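Local structure of proton-dependent oligopeptide transporter family protein (Xanthomonas campestris, 6EI3) at residues 314-319 and 383-388; 369-374 and 481-486; 376-381 and 474-479. The protein probably couples proton movement to the uptake of short peptides across the membrane, as a major facilitator superfamily transporter of the POT family. All coordinates share one frame; numbering follows the deposited sequence.

Interaction 1. Residues 314-319 and 383-388. With 78M ((2S)-2,3-dihydroxypropyl(7Z)-pentadec-7-enoate), chain F.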
loop_
_atom_site.group_PDB
_atom_site.type_symbol
_atom_site.label_atom_id
_atom_site.label_comp_id
_atom_site.label_asym_id
_atom_site.label_seq_id
_atom_site.Cartn_x
_atom_site.Cartn_y
_atom_site.Cartn_z
ATOM N N VAL A 314 12.014 -12.646 0.506
ATOM C CA VAL A 314 12.159 -13.573 1.647
ATOM C C VAL A 314 12.463 -14.972 1.128
ATOM O O VAL A 314 13.381 -15.631 1.634
ATOM C CB VAL A 314 10.942 -13.554 2.620
ATOM C CG1 VAL A 314 11.009 -14.714 3.606
ATOM C CG2 VAL A 314 10.853 -12.222 3.366
ATOM N N LEU A 315 11.710 -15.411 0.098
ATOM C CA LEU A 315 11.868 -16.728 -0.525
ATOM C C LEU A 315 13.258 -16.879 -1.120
ATOM O O LEU A 315 13.816 -17.963 -1.079
ATOM C CB LEU A 315 10.783 -16.960 -1.587
ATOM C CG LEU A 315 9.359 -17.095 -1.039
ATOM C CD1 LEU A 315 8.316 -16.987 -2.148
ATOM C CD2 LEU A 315 9.190 -18.379 -0.161
ATOM N N GLN A 316 13.817 -15.795 -1.673
ATOM C CA GLN A 316 15.187 -15.785 -2.182
ATOM C C GLN A 316 16.147 -15.904 -0.992
ATOM O O GLN A 316 17.028 -16.754 -1.007
ATOM C CB GLN A 316 15.498 -14.492 -2.970
ATOM C CG GLN A 316 16.936 -14.474 -3.492
ATOM C CD GLN A 316 17.305 -13.208 -4.211
ATOM O OE1 GLN A 316 17.442 -12.148 -3.611
ATOM N NE2 GLN A 316 17.563 -13.316 -5.494
ATOM N N GLY A 317 15.958 -15.053 0.017
ATOM C CA GLY A 317 16.791 -15.007 1.218
ATOM C C GLY A 317 17.009 -16.352 1.890
ATOM O O GLY A 317 18.119 -16.663 2.324
ATOM N N ARG A 318 15.951 -17.179 1.941
ATOM C CA ARG A 318 15.953 -18.518 2.552
ATOM C C ARG A 318 16.984 -19.458 1.933
ATOM O O ARG A 318 17.462 -20.346 2.621
ATOM C CB ARG A 318 14.557 -19.155 2.437
ATOM C CG ARG A 318 13.505 -18.526 3.367
ATOM C CD ARG A 318 12.200 -19.313 3.307
ATOM N NE ARG A 318 12.326 -20.642 3.924
ATOM C CZ ARG A 318 12.242 -21.794 3.263
ATOM N NH1 ARG A 318 11.999 -21.805 1.957
ATOM N NH2 ARG A 318 12.368 -22.941 3.908
ATOM N N GLU A 319 17.307 -19.277 0.640
ATOM C CA GLU A 319 18.275 -20.114 -0.071
ATOM C C GLU A 319 19.693 -19.525 -0.052
ATOM O O GLU A 319 20.592 -20.090 -0.652
ATOM C CB GLU A 319 17.808 -20.370 -1.520
ATOM C CG GLU A 319 16.404 -20.954 -1.638
ATOM C CD GLU A 319 16.134 -22.274 -0.938
ATOM O OE1 GLU A 319 16.972 -23.200 -1.057
ATOM O OE2 GLU A 319 15.069 -22.390 -0.288
ATOM N N ALA A 383 20.080 -10.496 -10.707
ATOM C CA ALA A 383 21.502 -10.824 -10.887
ATOM C C ALA A 383 21.991 -11.715 -9.730
ATOM O O ALA A 383 22.768 -12.642 -9.948
ATOM C CB ALA A 383 22.328 -9.548 -10.986
ATOM N N ILE A 384 21.464 -11.483 -8.516
ATOM C CA ILE A 384 21.778 -12.312 -7.361
ATOM C C ILE A 384 21.197 -13.717 -7.594
ATOM O O ILE A 384 21.902 -14.715 -7.398
ATOM C CB ILE A 384 21.287 -11.657 -6.057
ATOM C CG1 ILE A 384 22.218 -10.487 -5.663
ATOM C CG2 ILE A 384 21.161 -12.698 -4.925
ATOM C CD1 ILE A 384 21.510 -9.397 -4.814
ATOM N N GLN A 385 19.944 -13.784 -8.075
ATOM C CA GLN A 385 19.283 -15.049 -8.373
ATOM C C GLN A 385 20.038 -15.835 -9.431
ATOM O O GLN A 385 20.179 -17.030 -9.259
ATOM C CB GLN A 385 17.824 -14.835 -8.822
ATOM C CG GLN A 385 16.969 -16.115 -8.818
ATOM C CD GLN A 385 16.860 -16.748 -7.446
ATOM O OE1 GLN A 385 16.556 -16.084 -6.457
ATOM N NE2 GLN A 385 17.150 -18.043 -7.351
ATOM N N VAL A 386 20.509 -15.170 -10.516
ATOM C CA VAL A 386 21.257 -15.812 -11.619
ATOM C C VAL A 386 22.565 -16.434 -11.084
ATOM O O VAL A 386 22.918 -17.527 -11.512
ATOM C CB VAL A 386 21.475 -14.857 -12.831
ATOM C CG1 VAL A 386 22.462 -15.436 -13.842
ATOM C CG2 VAL A 386 20.154 -14.522 -13.514
ATOM N N ALA A 387 23.247 -15.756 -10.126
ATOM C CA ALA A 387 24.465 -16.277 -9.491
ATOM C C ALA A 387 24.104 -17.520 -8.670
ATOM O O ALA A 387 24.779 -18.536 -8.792
ATOM C CB ALA A 387 25.110 -15.217 -8.607
ATOM N N MET A 388 22.977 -17.476 -7.943
ATOM C CA MET A 388 22.466 -18.598 -7.136
ATOM C C MET A 388 22.089 -19.790 -8.035
ATOM O O MET A 388 22.488 -20.918 -7.746
ATOM C CB MET A 388 21.250 -18.165 -6.287
ATOM C CG MET A 388 21.606 -17.368 -5.025
ATOM S SD MET A 388 20.181 -16.463 -4.324
ATOM C CE MET A 388 19.268 -17.783 -3.623
HETATM O O21 78M F . 29.575 -14.320 -7.170
HETATM C C20 78M F . 28.534 -13.699 -7.911
HETATM C C18 78M F . 28.916 -12.286 -8.284
HETATM O O19 78M F . 29.097 -11.489 -7.111
HETATM C C17 78M F . 27.948 -11.640 -9.253
HETATM O O2 78M F . 26.758 -11.195 -8.554
HETATM C C1 78M F . 26.638 -9.886 -8.296
HETATM O O1 78M F . 27.557 -9.108 -8.329
HETATM C C2 78M F . 25.216 -9.518 -7.980
HETATM C C3 78M F . 25.030 -8.051 -7.599
HETATM C C4 78M F . 24.077 -7.301 -8.514
HETATM C C5 78M F . 24.737 -6.462 -9.597
HETATM C C6 78M F . 23.742 -5.866 -10.594
HETATM C C7 78M F . 23.720 -4.371 -10.604
HETATM C C8 78M F . 22.969 -3.588 -9.848
HETATM C C9 78M F . 22.944 -2.089 -9.856
HETATM C C10 78M F . 24.243 -1.444 -9.357
HETATM C C11 78M F . 24.453 -0.010 -9.828
HETATM C C12 78M F . 23.783 1.054 -8.971
HETATM C C13 78M F . 23.744 2.425 -9.620
HETATM C C15 78M F . 23.132 4.863 -9.416
HETATM C C14 78M F . 23.177 3.517 -8.730
#
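The carboxamides of Q316 and Q385 meet with their planes 24° apart. Q385 OE1 lies at the edge of the Q316 amide, close to its plane, and accepts a hydrogen bond from Q316 NE2 at 3.1 Å. On the Q385 side the donor is tilted 33° from the carbonyl plane. I384 CG2 covers one face of the Q316 amide, 3.7 Å from Q316 NE2. M388 SD lies on that same side, nearer the aliphatic part, 3.9 Å from Q316 CG.

The long reach of Q316 follows from its torsions. CG stands anti to the backbone N (chi1 179°), and the chain stays extended to the amide. The Q385 chain bends after CG and runs antiparallel alongside the Q316 chain.

M388 closes the contact at the end of 314-319. Its methyl, CE, packs 3.6 Å from Q316 O and also 3.6 Å from E319 CB. The contact joins the short helix 312-317 to the long helix 363-389 of the major facilitator fold. On helix 363-389, A387 CB touches C20 of a bound monoacylglycerol (78M, chain F) at 3.8 Å, and I384 CG1 touches C2 of the same lipid.

Q316 is buried, and its polar end is well satisfied. NE2 also donates to V381 O, while OE1 accepts from Q399 NE2. Q385 NE2 in turn bonds D389 OD1. The Q316 amide is thus held by three hydrogen bonds, which fix its rotation and tie helix 312-317 to the backbone as well as to a side chain of helix 363-389.

Interaction 2. Residues 369-374 and 481-486. With 78M ((2S)-2,3-dihydroxypropyl(7Z)-pentadec-7-enoate), chain J; 78M ((2S)-2,3-dihydroxypropyl(7Z)-pentadec-7-enoate), chain C; 78M ((2S)-2,3-dihydroxypropyl(7Z)-pentadec-7-enoate), chain F.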
loop_
_atom_site.group_PDB
_atom_site.type_symbol
_atom_site.label_atom_id
_atom_site.label_comp_id
_atom_site.label_asym_id
_atom_site.label_seq_id
_atom_site.Cartn_x
_atom_site.Cartn_y
_atom_site.Cartn_z
ATOM N N SER A 369 12.335 9.215 -10.985
ATOM C CA SER A 369 13.608 8.647 -10.530
ATOM C C SER A 369 13.379 7.510 -9.548
ATOM O O SER A 369 14.112 6.528 -9.587
ATOM C CB SER A 369 14.479 9.720 -9.884
ATOM O OG SER A 369 14.767 10.781 -10.782
ATOM N N GLY A 370 12.359 7.650 -8.708
ATOM C CA GLY A 370 11.977 6.671 -7.698
ATOM C C GLY A 370 11.501 5.358 -8.286
ATOM O O GLY A 370 11.878 4.297 -7.789
ATOM N N ILE A 371 10.681 5.424 -9.359
ATOM C CA ILE A 371 10.174 4.216 -10.029
ATOM C C ILE A 371 11.350 3.515 -10.715
ATOM O O ILE A 371 11.481 2.298 -10.611
ATOM C CB ILE A 371 9.032 4.541 -11.015
ATOM C CG1 ILE A 371 7.878 5.294 -10.309
ATOM C CG2 ILE A 371 8.527 3.272 -11.744
ATOM C CD1 ILE A 371 6.873 5.951 -11.296
ATOM N N ALA A 372 12.220 4.300 -11.372
ATOM C CA ALA A 372 13.406 3.819 -12.068
ATOM C C ALA A 372 14.374 3.079 -11.107
ATOM O O ALA A 372 14.805 1.969 -11.428
ATOM C CB ALA A 372 14.105 4.979 -12.758
ATOM N N PHE A 373 14.652 3.657 -9.911
ATOM C CA PHE A 373 15.519 3.029 -8.910
ATOM C C PHE A 373 14.959 1.722 -8.363
ATOM O O PHE A 373 15.744 0.811 -8.088
ATOM C CB PHE A 373 15.894 3.987 -7.778
ATOM C CG PHE A 373 17.155 4.762 -8.086
ATOM C CD1 PHE A 373 18.409 4.181 -7.915
ATOM C CD2 PHE A 373 17.091 6.067 -8.557
ATOM C CE1 PHE A 373 19.577 4.894 -8.214
ATOM C CE2 PHE A 373 18.259 6.784 -8.836
ATOM C CZ PHE A 373 19.493 6.190 -8.672
ATOM N N SER A 374 13.615 1.589 -8.276
ATOM C CA SER A 374 12.993 0.338 -7.843
ATOM C C SER A 374 13.265 -0.729 -8.947
ATOM O O SER A 374 13.527 -1.883 -8.624
ATOM C CB SER A 374 11.504 0.522 -7.542
ATOM O OG SER A 374 10.675 0.467 -8.699
ATOM N N ALA A 481 11.842 -4.732 -15.658
ATOM C CA ALA A 481 11.411 -4.206 -16.966
ATOM C C ALA A 481 10.093 -3.424 -16.832
ATOM O O ALA A 481 9.960 -2.362 -17.431
ATOM C CB ALA A 481 11.245 -5.344 -17.968
ATOM N N PHE A 482 9.138 -3.967 -16.045
ATOM C CA PHE A 482 7.826 -3.384 -15.762
ATOM C C PHE A 482 7.997 -2.022 -15.060
ATOM O O PHE A 482 7.323 -1.068 -15.440
ATOM C CB PHE A 482 6.978 -4.367 -14.919
ATOM C CG PHE A 482 5.566 -3.969 -14.532
ATOM C CD1 PHE A 482 4.733 -3.310 -15.435
ATOM C CD2 PHE A 482 5.055 -4.292 -13.277
ATOM C CE1 PHE A 482 3.418 -2.977 -15.088
ATOM C CE2 PHE A 482 3.732 -3.973 -12.934
ATOM C CZ PHE A 482 2.923 -3.319 -13.841
ATOM N N ALA A 483 8.947 -1.916 -14.111
ATOM C CA ALA A 483 9.233 -0.656 -13.420
ATOM C C ALA A 483 9.879 0.352 -14.373
ATOM O O ALA A 483 9.530 1.530 -14.331
ATOM C CB ALA A 483 10.141 -0.886 -12.230
ATOM N N PHE A 484 10.810 -0.100 -15.231
ATOM C CA PHE A 484 11.466 0.788 -16.210
ATOM C C PHE A 484 10.454 1.360 -17.196
ATOM O O PHE A 484 10.518 2.556 -17.508
ATOM C CB PHE A 484 12.615 0.067 -16.934
ATOM C CG PHE A 484 13.803 -0.238 -16.044
ATOM C CD1 PHE A 484 14.280 0.709 -15.140
ATOM C CD2 PHE A 484 14.508 -1.432 -16.185
ATOM C CE1 PHE A 484 15.396 0.439 -14.334
ATOM C CE2 PHE A 484 15.629 -1.701 -15.385
ATOM C CZ PHE A 484 16.059 -0.768 -14.456
ATOM N N LEU A 485 9.502 0.502 -17.658
ATOM C CA LEU A 485 8.444 0.906 -18.579
ATOM C C LEU A 485 7.526 1.917 -17.877
ATOM O O LEU A 485 7.095 2.893 -18.495
ATOM C CB LEU A 485 7.650 -0.334 -19.037
ATOM C CG LEU A 485 6.550 -0.133 -20.091
ATOM C CD1 LEU A 485 7.135 0.131 -21.479
ATOM C CD2 LEU A 485 5.659 -1.348 -20.164
ATOM N N ALA A 486 7.239 1.678 -16.582
ATOM C CA ALA A 486 6.392 2.548 -15.764
ATOM C C ALA A 486 7.076 3.880 -15.571
ATOM O O ALA A 486 6.411 4.896 -15.708
ATOM C CB ALA A 486 6.116 1.912 -14.415
HETATM O O21 78M J . 9.568 21.118 -16.710
HETATM C C20 78M J . 8.805 19.986 -16.319
HETATM C C18 78M J . 9.565 18.704 -16.569
HETATM O O19 78M J . 9.936 18.625 -17.949
HETATM C C17 78M J . 8.776 17.481 -16.166
HETATM O O2 78M J . 9.615 16.333 -16.440
HETATM C C1 78M J . 9.673 15.365 -15.517
HETATM O O1 78M J . 9.147 15.434 -14.436
HETATM C C2 78M J . 10.467 14.188 -16.010
HETATM C C3 78M J . 11.362 13.578 -14.942
HETATM C C4 78M J . 12.523 12.778 -15.497
HETATM C C5 78M J . 13.577 12.489 -14.445
HETATM C C6 78M J . 14.674 11.526 -14.894
HETATM C C7 78M J . 15.775 11.435 -13.876
HETATM C C8 78M J . 16.642 10.444 -13.684
HETATM C C9 78M J . 16.750 9.143 -14.436
HETATM C C10 78M J . 16.184 7.949 -13.661
HETATM C C11 78M J . 17.112 7.345 -12.599
HETATM C C12 78M J . 18.190 6.386 -13.108
HETATM C C13 78M J . 17.669 5.106 -13.752
HETATM C C15 78M J . 18.123 3.227 -15.371
HETATM C C14 78M J . 18.720 4.282 -14.469
HETATM O O21 78M C . 13.200 16.931 -18.217
HETATM C C20 78M C . 12.148 16.131 -18.743
HETATM C C18 78M C . 12.659 14.775 -19.168
HETATM O O19 78M C . 13.625 14.929 -20.213
HETATM C C17 78M C . 11.556 13.852 -19.631
HETATM O O2 78M C . 12.221 12.590 -19.880
HETATM C C1 78M C . 11.509 11.459 -19.787
HETATM O O1 78M C . 10.342 11.420 -19.501
HETATM C C2 78M C . 12.354 10.259 -20.101
HETATM C C3 78M C . 12.045 9.027 -19.261
HETATM C C4 78M C . 12.489 9.153 -17.809
HETATM C C5 78M C . 13.490 8.104 -17.337
HETATM C C6 78M C . 12.922 6.692 -17.213
HETATM C C7 78M C . 13.918 5.700 -16.698
HETATM C C8 78M C . 14.522 4.731 -17.372
HETATM C C9 78M C . 14.380 4.402 -18.831
HETATM C C10 78M C . 13.512 3.175 -19.081
HETATM C C11 78M C . 13.264 2.881 -20.557
HETATM C C12 78M C . 12.355 1.683 -20.829
HETATM C C13 78M C . 13.033 0.316 -20.750
HETATM C C15 78M C . 12.741 -2.189 -20.607
HETATM C C14 78M C . 12.081 -0.860 -20.893
HETATM O O21 78M F . 29.575 -14.320 -7.170
HETATM C C20 78M F . 28.534 -13.699 -7.911
HETATM C C18 78M F . 28.916 -12.286 -8.284
HETATM O O19 78M F . 29.097 -11.489 -7.111
HETATM C C17 78M F . 27.948 -11.640 -9.253
HETATM O O2 78M F . 26.758 -11.195 -8.554
HETATM C C1 78M F . 26.638 -9.886 -8.296
HETATM O O1 78M F . 27.557 -9.108 -8.329
HETATM C C2 78M F . 25.216 -9.518 -7.980
HETATM C C3 78M F . 25.030 -8.051 -7.599
HETATM C C4 78M F . 24.077 -7.301 -8.514
HETATM C C5 78M F . 24.737 -6.462 -9.597
HETATM C C6 78M F . 23.742 -5.866 -10.594
HETATM C C7 78M F . 23.720 -4.371 -10.604
HETATM C C8 78M F . 22.969 -3.588 -9.848
HETATM C C9 78M F . 22.944 -2.089 -9.856
HETATM C C10 78M F . 24.243 -1.444 -9.357
HETATM C C11 78M F . 24.453 -0.010 -9.828
HETATM C C12 78M F . 23.783 1.054 -8.971
HETATM C C13 78M F . 23.744 2.425 -9.620
HETATM C C15 78M F . 23.132 4.863 -9.416
HETATM C C14 78M F . 23.177 3.517 -8.730
#
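I371 O is gripped by S374 OG at 2.8 Å, and A483 CB of the facing helix packs 3.8 Å from both I371 O and S374 OG. S374 N adds a weak bond to the same carbonyl. The serine hydroxyl folds back on its own helix because OG sits between the backbone N and the carbonyl carbon (chi1 83°). That bond satisfies the buried hydroxyl locally.

This is antiparallel helix packing within the helical bundle of the major facilitator fold. Helices 363-389 and 471-495 run at 165° here, and their local axes come within 7.9 Å. The small A483 and A486 are consistent with this close approach. I371 CG2 presses on A483 O at 3.3 Å and on A486 CB at 3.8 Å. L305 of helix 281-306 touches both S374 and A483, so a third helix borders this seam.

F484 starts out away from helix 363-389, but its ring comes back toward it. F484 CE1 ends 3.3 Å from A372 O. The flank near F484 and A372 is lined by lipid. A372 CB touches 78M of chain J. F373 touches two lipids, chain J C11 through CE2 and chain F C15 through CE1, while its ring meets F408 edge-to-face. The chain C lipid runs along the other helix, with its C10 lying 3.4 Å from F484 O.

Interaction 3. Residues 376-381 and 474-479. With 78M ((2S)-2,3-dihydroxypropyl(7Z)-pentadec-7-enoate), chain F.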
loop_
_atom_site.group_PDB
_atom_site.type_symbol
_atom_site.label_atom_id
_atom_site.label_comp_id
_atom_site.label_asym_id
_atom_site.label_seq_id
_atom_site.Cartn_x
_atom_site.Cartn_y
_atom_site.Cartn_z
ATOM N N VAL A 376 16.024 -0.713 -10.872
ATOM C CA VAL A 376 17.459 -1.000 -10.677
ATOM C C VAL A 376 17.644 -2.017 -9.532
ATOM O O VAL A 376 18.454 -2.930 -9.662
ATOM C CB VAL A 376 18.298 0.305 -10.490
ATOM C CG1 VAL A 376 19.793 0.005 -10.301
ATOM C CG2 VAL A 376 18.105 1.249 -11.675
ATOM N N ALA A 377 16.846 -1.894 -8.448
ATOM C CA ALA A 377 16.859 -2.807 -7.298
ATOM C C ALA A 377 16.540 -4.220 -7.771
ATOM O O ALA A 377 17.199 -5.174 -7.359
ATOM C CB ALA A 377 15.831 -2.369 -6.262
ATOM N N TRP A 378 15.554 -4.343 -8.677
ATOM C CA TRP A 378 15.130 -5.632 -9.209
ATOM C C TRP A 378 16.125 -6.193 -10.241
ATOM O O TRP A 378 16.186 -7.411 -10.378
ATOM C CB TRP A 378 13.681 -5.559 -9.699
ATOM C CG TRP A 378 12.735 -5.672 -8.531
ATOM C CD1 TRP A 378 12.528 -4.745 -7.550
ATOM C CD2 TRP A 378 12.018 -6.850 -8.128
ATOM N NE1 TRP A 378 11.704 -5.261 -6.575
ATOM C CE2 TRP A 378 11.345 -6.541 -6.926
ATOM C CE3 TRP A 378 11.875 -8.137 -8.672
ATOM C CZ2 TRP A 378 10.498 -7.450 -6.288
ATOM C CZ3 TRP A 378 11.029 -9.041 -8.043
ATOM C CH2 TRP A 378 10.385 -8.709 -6.839
ATOM N N ILE A 379 16.983 -5.337 -10.871
ATOM C CA ILE A 379 18.075 -5.836 -11.728
ATOM C C ILE A 379 19.084 -6.550 -10.782
ATOM O O ILE A 379 19.529 -7.657 -11.086
ATOM C CB ILE A 379 18.766 -4.744 -12.612
ATOM C CG1 ILE A 379 17.830 -4.194 -13.732
ATOM C CG2 ILE A 379 20.129 -5.246 -13.197
ATOM C CD1 ILE A 379 17.421 -5.227 -14.879
ATOM N N ALA A 380 19.392 -5.921 -9.626
ATOM C CA ALA A 380 20.274 -6.463 -8.598
ATOM C C ALA A 380 19.718 -7.774 -8.007
ATOM O O ALA A 380 20.480 -8.731 -7.915
ATOM C CB ALA A 380 20.499 -5.442 -7.501
ATOM N N VAL A 381 18.396 -7.842 -7.662
ATOM C CA VAL A 381 17.760 -9.082 -7.136
ATOM C C VAL A 381 17.869 -10.236 -8.147
ATOM O O VAL A 381 18.128 -11.379 -7.752
ATOM C CB VAL A 381 16.283 -8.921 -6.652
ATOM C CG1 VAL A 381 15.771 -10.203 -5.982
ATOM C CG2 VAL A 381 16.162 -7.780 -5.670
ATOM N N PHE A 474 13.413 -15.173 -13.876
ATOM C CA PHE A 474 12.603 -14.614 -14.960
ATOM C C PHE A 474 11.664 -13.515 -14.404
ATOM O O PHE A 474 11.600 -12.431 -14.969
ATOM C CB PHE A 474 11.783 -15.717 -15.645
ATOM C CG PHE A 474 10.907 -15.222 -16.774
ATOM C CD1 PHE A 474 11.405 -15.122 -18.068
ATOM C CD2 PHE A 474 9.588 -14.837 -16.539
ATOM C CE1 PHE A 474 10.599 -14.650 -19.107
ATOM C CE2 PHE A 474 8.784 -14.364 -17.579
ATOM C CZ PHE A 474 9.298 -14.266 -18.853
ATOM N N LEU A 475 10.922 -13.824 -13.326
ATOM C CA LEU A 475 9.985 -12.918 -12.662
ATOM C C LEU A 475 10.675 -11.666 -12.138
ATOM O O LEU A 475 10.117 -10.585 -12.259
ATOM C CB LEU A 475 9.225 -13.628 -11.525
ATOM C CG LEU A 475 8.035 -14.498 -11.935
ATOM C CD1 LEU A 475 7.592 -15.386 -10.756
ATOM C CD2 LEU A 475 6.853 -13.646 -12.416
ATOM N N MET A 476 11.901 -11.807 -11.600
ATOM C CA MET A 476 12.670 -10.673 -11.089
ATOM C C MET A 476 13.016 -9.694 -12.205
ATOM O O MET A 476 12.746 -8.497 -12.072
ATOM C CB MET A 476 13.902 -11.132 -10.311
ATOM C CG MET A 476 13.550 -11.788 -9.004
ATOM S SD MET A 476 14.873 -12.864 -8.455
ATOM C CE MET A 476 14.096 -13.560 -6.968
ATOM N N PHE A 477 13.496 -10.216 -13.341
ATOM C CA PHE A 477 13.815 -9.400 -14.528
ATOM C C PHE A 477 12.570 -8.806 -15.160
ATOM O O PHE A 477 12.608 -7.665 -15.603
ATOM C CB PHE A 477 14.656 -10.192 -15.537
ATOM C CG PHE A 477 16.067 -10.417 -15.035
ATOM C CD1 PHE A 477 16.826 -9.360 -14.535
ATOM C CD2 PHE A 477 16.648 -11.677 -15.092
ATOM C CE1 PHE A 477 18.128 -9.561 -14.088
ATOM C CE2 PHE A 477 17.947 -11.882 -14.624
ATOM C CZ PHE A 477 18.678 -10.824 -14.117
ATOM N N PHE A 478 11.452 -9.543 -15.124
ATOM C CA PHE A 478 10.156 -9.052 -15.597
ATOM C C PHE A 478 9.728 -7.812 -14.776
ATOM O O PHE A 478 9.332 -6.807 -15.363
ATOM C CB PHE A 478 9.074 -10.146 -15.510
ATOM C CG PHE A 478 7.684 -9.589 -15.730
ATOM C CD1 PHE A 478 7.226 -9.301 -17.013
ATOM C CD2 PHE A 478 6.845 -9.318 -14.651
ATOM C CE1 PHE A 478 5.953 -8.750 -17.210
ATOM C CE2 PHE A 478 5.567 -8.784 -14.851
ATOM C CZ PHE A 478 5.138 -8.480 -16.124
ATOM N N PHE A 479 9.783 -7.896 -13.426
ATOM C CA PHE A 479 9.391 -6.756 -12.601
ATOM C C PHE A 479 10.293 -5.540 -12.799
ATOM O O PHE A 479 9.762 -4.431 -12.834
ATOM C CB PHE A 479 9.240 -7.132 -11.125
ATOM C CG PHE A 479 7.927 -7.862 -10.930
ATOM C CD1 PHE A 479 6.718 -7.174 -10.965
ATOM C CD2 PHE A 479 7.904 -9.233 -10.683
ATOM C CE1 PHE A 479 5.507 -7.850 -10.786
ATOM C CE2 PHE A 479 6.693 -9.905 -10.486
ATOM C CZ PHE A 479 5.504 -9.212 -10.550
HETATM O O21 78M F . 29.575 -14.320 -7.170
HETATM C C20 78M F . 28.534 -13.699 -7.911
HETATM C C18 78M F . 28.916 -12.286 -8.284
HETATM O O19 78M F . 29.097 -11.489 -7.111
HETATM C C17 78M F . 27.948 -11.640 -9.253
HETATM O O2 78M F . 26.758 -11.195 -8.554
HETATM C C1 78M F . 26.638 -9.886 -8.296
HETATM O O1 78M F . 27.557 -9.108 -8.329
HETATM C C2 78M F . 25.216 -9.518 -7.980
HETATM C C3 78M F . 25.030 -8.051 -7.599
HETATM C C4 78M F . 24.077 -7.301 -8.514
HETATM C C5 78M F . 24.737 -6.462 -9.597
HETATM C C6 78M F . 23.742 -5.866 -10.594
HETATM C C7 78M F . 23.720 -4.371 -10.604
HETATM C C8 78M F . 22.969 -3.588 -9.848
HETATM C C9 78M F . 22.944 -2.089 -9.856
HETATM C C10 78M F . 24.243 -1.444 -9.357
HETATM C C11 78M F . 24.453 -0.010 -9.828
HETATM C C12 78M F . 23.783 1.054 -8.971
HETATM C C13 78M F . 23.744 2.425 -9.620
HETATM C C15 78M F . 23.132 4.863 -9.416
HETATM C C14 78M F . 23.177 3.517 -8.730
#
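W378 holds CG anti to its carbonyl carbon (chi1 -80°), which carries the indole across to the backbone of 474-479. M476 also has CG anti to its carbonyl carbon, and its chain then runs extended, lying across the indole edge. The two meet on the benzo side of W378. There M476 O lies near the ring plane, 3.5 Å from W378 CE3, and M476 CG packs 3.9 Å from W378 CZ3.

One face of the indole is taken by F479. F479 CB sits over the six-membered ring in a CH-pi contact, 4.2 Å from its centroid and offset toward the rim. The F479 ring then lies alongside the indole, with the two planes inclined at 59°.

The contact belongs to the antiparallel pairing of helices 363-389 and 471-495 in the major facilitator fold. The local helix directions differ by 164°, and the axes approach to 8.1 Å. The large W378, M476 and F479 fill this buried part of the seam. W378 reaches beyond it as well, since its ring meets W313 and NE1 makes a weak hydrogen bond to L305 O.

Toward the C-terminal end of 376-381, the sulfur of M476 packs on V381. M476 SD is 3.6 Å from V381 O and lies against V381 CG1 too.

F477 and I379 meet on another flank. Both side chains start away from the partner helix and come back, with F477 CD1 4.2 Å from I379 CD1. On the lipid-facing side of helix 363-389, V376 CG1 touches C9 of 78M of chain F at 3.8 Å, and A380 CB meets C8 of the same acyl chain.

All three contacts use helix 363-389. Interactions 2 and 3 pair it with helix 471-495, and interaction 1 pairs it with helix 312-317. In chain order 314-319 comes first, then 369-374, 376-381 and 383-388, then 474-479 and 481-486. Interaction 3 lies between the other two: its centre is about 11 Å from that of interaction 1 and about 10 Å from that of interaction 2. Interactions 1 and 2 are about 21 Å apart between centres and do not touch. F484 joins interactions 2 and 3 by packing on V376 and I379. Along all three contacts, helix 363-389 faces protein on one side and the chain F lipid on another.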